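Local coordinates for protein L-lysine 6-oxidase (Marinomonas mediterranea, PDB 3WEU) that oxidises the side-chain amine of free L-lysine with a cysteine tryptophylquinone cofactor, releasing the hydrogen peroxide that makes it antibacterial, at residues 21-26 / 31-36; 183-188 / 193-198. All blocks are in the same frame, centred on the assembly; numbering follows the deposited sequence.

Contact 1 of 2, residues 21-26 / 31-36; sequences NFVLNP and GLPYEH. With EDO (1,2-ethanediol), chain L.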
# COMPACT_ATOMS: atom_id res chain seq x y z
N ASN A 21 8.82 8.02 37.03
CA ASN A 21 7.79 9.07 37.14
C ASN A 21 6.39 8.45 36.97
O ASN A 21 5.94 8.21 35.82
CB ASN A 21 8.04 10.16 36.10
CG ASN A 21 7.13 11.36 36.25
OD1 ASN A 21 6.35 11.46 37.18
ND2 ASN A 21 7.25 12.31 35.34
N PHE A 22 5.71 8.24 38.08
CA PHE A 22 4.44 7.49 38.04
C PHE A 22 3.47 8.02 39.09
O PHE A 22 3.87 8.68 40.05
CB PHE A 22 4.64 5.98 38.23
CG PHE A 22 5.42 5.61 39.45
CD1 PHE A 22 4.80 5.34 40.65
CD2 PHE A 22 6.79 5.54 39.37
CE1 PHE A 22 5.52 5.03 41.80
CE2 PHE A 22 7.55 5.21 40.53
CZ PHE A 22 6.91 4.99 41.73
N VAL A 23 2.20 7.64 38.91
CA VAL A 23 1.20 7.87 39.87
C VAL A 23 0.75 6.52 40.45
O VAL A 23 1.02 5.47 39.87
CB VAL A 23 0.02 8.69 39.25
CG1 VAL A 23 0.50 10.07 38.83
CG2 VAL A 23 -0.59 8.05 38.03
N LEU A 24 0.06 6.59 41.58
CA LEU A 24 -0.53 5.44 42.18
C LEU A 24 -2.04 5.35 41.88
O LEU A 24 -2.71 6.27 41.35
CB LEU A 24 -0.33 5.48 43.70
CG LEU A 24 1.16 5.48 44.10
CD1 LEU A 24 1.28 5.48 45.58
CD2 LEU A 24 1.91 4.28 43.50
N ASN A 25 -2.57 4.20 42.23
CA ASN A 25 -3.89 3.80 41.79
C ASN A 25 -4.99 4.65 42.37
O ASN A 25 -4.88 5.19 43.46
CB ASN A 25 -4.22 2.37 42.21
CG ASN A 25 -3.90 2.11 43.65
OD1 ASN A 25 -2.72 1.92 44.03
ND2 ASN A 25 -4.94 2.08 44.50
N PRO A 26 -6.07 4.75 41.63
CA PRO A 26 -7.29 5.34 42.16
C PRO A 26 -7.70 4.55 43.39
O PRO A 26 -7.40 3.37 43.45
CB PRO A 26 -8.30 5.05 41.08
CG PRO A 26 -7.52 5.04 39.78
CD PRO A 26 -6.19 4.42 40.19
N GLY A 31 -12.36 7.55 40.72
CA GLY A 31 -11.39 8.29 41.46
C GLY A 31 -10.20 8.65 40.63
O GLY A 31 -9.78 7.87 39.73
N LEU A 32 -9.59 9.80 40.90
CA LEU A 32 -8.33 10.14 40.26
C LEU A 32 -7.18 9.27 40.82
O LEU A 32 -7.23 8.87 41.95
CB LEU A 32 -8.01 11.61 40.46
CG LEU A 32 -8.85 12.64 39.72
CD1 LEU A 32 -8.54 14.08 40.16
CD2 LEU A 32 -8.61 12.59 38.23
N PRO A 33 -6.18 8.98 40.04
CA PRO A 33 -4.94 8.39 40.56
C PRO A 33 -4.17 9.44 41.38
O PRO A 33 -4.54 10.62 41.40
CB PRO A 33 -4.16 8.03 39.31
CG PRO A 33 -4.61 9.05 38.34
CD PRO A 33 -6.07 9.28 38.62
N TYR A 34 -3.15 8.98 42.13
CA TYR A 34 -2.53 9.78 43.18
C TYR A 34 -1.08 10.06 42.95
O TYR A 34 -0.34 9.22 42.50
CB TYR A 34 -2.61 9.03 44.54
CG TYR A 34 -3.87 9.29 45.22
CD1 TYR A 34 -5.09 8.69 44.79
CD2 TYR A 34 -3.92 10.21 46.25
CE1 TYR A 34 -6.28 9.00 45.41
CE2 TYR A 34 -5.11 10.57 46.84
CZ TYR A 34 -6.27 9.95 46.43
OH TYR A 34 -7.36 10.29 47.09
N GLU A 35 -0.68 11.29 43.28
CA GLU A 35 0.72 11.58 43.47
C GLU A 35 1.18 10.81 44.71
O GLU A 35 0.34 10.29 45.51
CB GLU A 35 0.94 13.07 43.69
CG GLU A 35 0.52 13.99 42.55
CD GLU A 35 1.25 13.79 41.25
OE1 GLU A 35 2.43 13.33 41.29
OE2 GLU A 35 0.67 14.19 40.22
N HIS A 36 2.49 10.72 44.89
CA HIS A 36 3.00 10.05 46.04
C HIS A 36 4.23 10.76 46.62
O HIS A 36 4.85 11.55 45.92
CB HIS A 36 3.35 8.60 45.66
CG HIS A 36 4.42 8.52 44.64
ND1 HIS A 36 5.76 8.65 44.96
CD2 HIS A 36 4.37 8.34 43.30
CE1 HIS A 36 6.47 8.61 43.85
NE2 HIS A 36 5.65 8.44 42.83
C1 EDO L . 8.05 16.24 35.34
O1 EDO L . 8.20 16.36 33.94
C2 EDO L . 6.60 16.35 35.62
O2 EDO L . 6.10 15.00 35.76
O HOH W 1 7.07 8.88 40.49

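Contact 2 of 2, residues 183-188 / 193-198; sequences GTLRTD and LIVLGG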
# COMPACT_ATOMS: atom_id res chain seq x y z
N GLY A 183 7.38 -4.14 32.56
CA GLY A 183 7.10 -3.18 33.58
C GLY A 183 8.08 -3.25 34.73
O GLY A 183 9.23 -3.62 34.54
N THR A 184 7.62 -2.84 35.91
CA THR A 184 8.50 -2.63 37.06
C THR A 184 7.78 -3.04 38.34
O THR A 184 6.62 -2.68 38.55
CB THR A 184 8.87 -1.13 37.16
OG1 THR A 184 9.30 -0.59 35.90
CG2 THR A 184 9.93 -0.89 38.22
N LEU A 185 8.44 -3.77 39.24
CA LEU A 185 7.91 -4.08 40.56
C LEU A 185 8.66 -3.21 41.56
O LEU A 185 9.87 -2.97 41.42
CB LEU A 185 8.14 -5.52 41.01
CG LEU A 185 7.60 -6.60 40.12
CD1 LEU A 185 7.69 -7.94 40.82
CD2 LEU A 185 6.14 -6.28 39.72
N ARG A 186 7.90 -2.63 42.49
CA ARG A 186 8.50 -1.91 43.59
C ARG A 186 7.88 -2.35 44.90
O ARG A 186 6.81 -2.97 44.92
CB ARG A 186 8.28 -0.43 43.42
CG ARG A 186 9.17 0.22 42.42
CD ARG A 186 8.76 1.67 42.22
NE ARG A 186 9.74 2.44 41.44
CZ ARG A 186 10.71 3.22 41.94
NH1 ARG A 186 10.96 3.31 43.22
NH2 ARG A 186 11.50 3.88 41.12
N THR A 187 8.49 -1.92 46.00
CA THR A 187 7.86 -1.89 47.28
C THR A 187 7.97 -0.49 47.80
O THR A 187 8.86 0.25 47.40
CB THR A 187 8.46 -2.81 48.34
OG1 THR A 187 9.86 -2.50 48.48
CG2 THR A 187 8.19 -4.33 47.98
N ASP A 188 7.06 -0.16 48.69
CA ASP A 188 7.00 1.16 49.33
C ASP A 188 7.85 1.02 50.60
O ASP A 188 8.57 -0.01 50.78
CB ASP A 188 5.58 1.67 49.59
CG ASP A 188 4.85 0.98 50.71
OD1 ASP A 188 5.37 0.00 51.32
OD2 ASP A 188 3.69 1.39 50.99
N LEU A 193 3.53 -3.98 47.92
CA LEU A 193 3.85 -4.10 46.51
C LEU A 193 3.25 -2.99 45.65
O LEU A 193 2.09 -2.61 45.87
CB LEU A 193 3.34 -5.44 46.02
CG LEU A 193 3.38 -5.68 44.51
CD1 LEU A 193 4.78 -5.77 44.01
CD2 LEU A 193 2.64 -6.98 44.09
N ILE A 194 4.00 -2.51 44.70
CA ILE A 194 3.49 -1.63 43.63
C ILE A 194 3.85 -2.24 42.35
O ILE A 194 5.03 -2.50 42.07
CB ILE A 194 4.12 -0.19 43.72
CG1 ILE A 194 3.63 0.48 44.97
CG2 ILE A 194 3.78 0.66 42.49
CD1 ILE A 194 4.46 1.67 45.45
N VAL A 195 2.86 -2.53 41.51
CA VAL A 195 3.16 -3.01 40.19
C VAL A 195 2.90 -1.95 39.15
O VAL A 195 1.84 -1.35 39.13
CB VAL A 195 2.28 -4.21 39.83
CG1 VAL A 195 2.65 -4.73 38.42
CG2 VAL A 195 2.38 -5.29 40.90
N LEU A 196 3.89 -1.69 38.33
CA LEU A 196 3.81 -0.81 37.22
C LEU A 196 3.96 -1.68 36.00
O LEU A 196 4.78 -2.64 35.99
CB LEU A 196 4.92 0.23 37.32
CG LEU A 196 4.82 1.20 38.49
CD1 LEU A 196 6.15 1.70 38.97
CD2 LEU A 196 4.07 2.42 38.05
N GLY A 197 3.19 -1.37 34.97
CA GLY A 197 3.13 -2.14 33.74
C GLY A 197 3.99 -1.54 32.65
O GLY A 197 4.93 -0.82 32.91
N GLY A 198 3.61 -1.82 31.43
CA GLY A 198 4.33 -1.39 30.23
C GLY A 198 4.45 0.09 29.98
O GLY A 198 3.86 0.97 30.68

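Contact 1 of 2, residues 21-26 / 31-36
The rings of Phe22 and His36 form an offset stack, with centroids 4.7 Å apart and planes 21° from parallel. NE2 of His36 sits over one face of the Phe22 ring, toward the rim, and lies 3.6 Å from Phe22 CE1. A water molecule rests over the rim of the phenyl ring as well and meets the edge of the imidazole in its plane. It accepts a bond from Phe22 N and shares a hydrogen bond with His36 NE2, 2.8 Å from that atom. Phe22 O approaches the imidazole at its edge, 3.3 Å from His36 CD2. CG of His36 lies between its own backbone N and carbonyl carbon (chi1 63°), and the imidazole lies over the Phe22 ring. Next to the stack, CD1 of Leu24 packs on His36 CB.

The backbones join through one antiparallel hydrogen-bonded pair, Leu24 with Tyr34. Leu24 N donates to Tyr34 O at 2.8 Å, and Tyr34 N donates back to Leu24 O at 2.9 Å. This is a single bridge, and the two short strands run at 113° to each other. Prolines make much of the remaining contact. CG2 of Val23 lies 3.8 Å from CB of Pro33, the two side chains side by side. CA of Pro26 makes a CA-H...O contact with Leu32 O, 3.5 Å long.

Asn25 ND2 bonds to Pro26 O while its OD1 takes the backbone N of Val62, and Glu35 forms a salt bridge with Arg57 and accepts from Val47 N. Strand 22-24 pairs in parallel with strand 58-66, Pro42 of strand 42-43 touches both Leu24 and Tyr34, and strand 193-196 lies against Phe22 and Leu24.

Contact 2 of 2, residues 183-188 / 193-198
Thr184 and Leu196 pair across a beta hairpin in which strand 181-187 turns back into strand 193-196. The two short strands are antiparallel, their directions 160° apart and their axes 4.6 Å apart at closest approach. Four backbone bonds hold the ladder. Thr184 and Leu196 form one hydrogen-bonded pair, with Thr184 N to Leu196 O at 2.8 Å. Arg186 and Ile194 form the other, with Ile194 N to Arg186 O at 2.9 Å. All four bonds are nearly straight at the hydrogen. Between these two pairs, Leu185 and Val195 face each other as a non-hydrogen-bonded pair.

The tightest part lies at the end near Gly183. Its CA is 3.4 Å from Leu196 O and 3.3 Å from Gly197 O. Gly183 has no side chain, and its backbone (phi 150°, psi -153°) holds CA close to both carbonyls.

Side-chain contact across the ladder is looser. On one face, CD2 of Leu185 lies 4.0 Å from CG1 of Val195, the two side chains side by side. On the other face are Thr184, Ile194, Leu196 and Arg186. Arg186 is the one partly exposed residue here, so its face is the more open side. The Arg186 chain is extended from CG to NE, which carries the guanidinium well beyond the backbone. NH2 then forms a salt bridge with Asp20, while Thr184 OG1 bonds to Glu152.

Strand 150-154 pairs with the outer side of 181-187, and strand 58-66 with that of 193-196, so the hairpin is internal to the sheet. On the Arg186 face, CD1 of Leu196 comes 4.2 Å from CD of Arg186.

Contact 1 (21-26 / 31-36) closes before contact 2 (183-188 / 193-198) opens, so the two follow in series along the chain. Both belong to the N-terminal part of L-lysine epsilon oxidase, on the same side of the chain's centre, with centres about 13 Å apart. Strand 58-66 joins them: it pairs with 22-24 in parallel and with 193-196 in antiparallel fashion, within one mixed sheet. They also touch directly. Phe22 CB lies 3.6 Å from Leu196 CD2, and Phe22 CE2 is 3.6 Å from Arg186 NE. The early chain thus packs on Arg186, Ile194 and Leu196 of the later hairpin, so parts of the chain some 150 residues apart meet in one sheet.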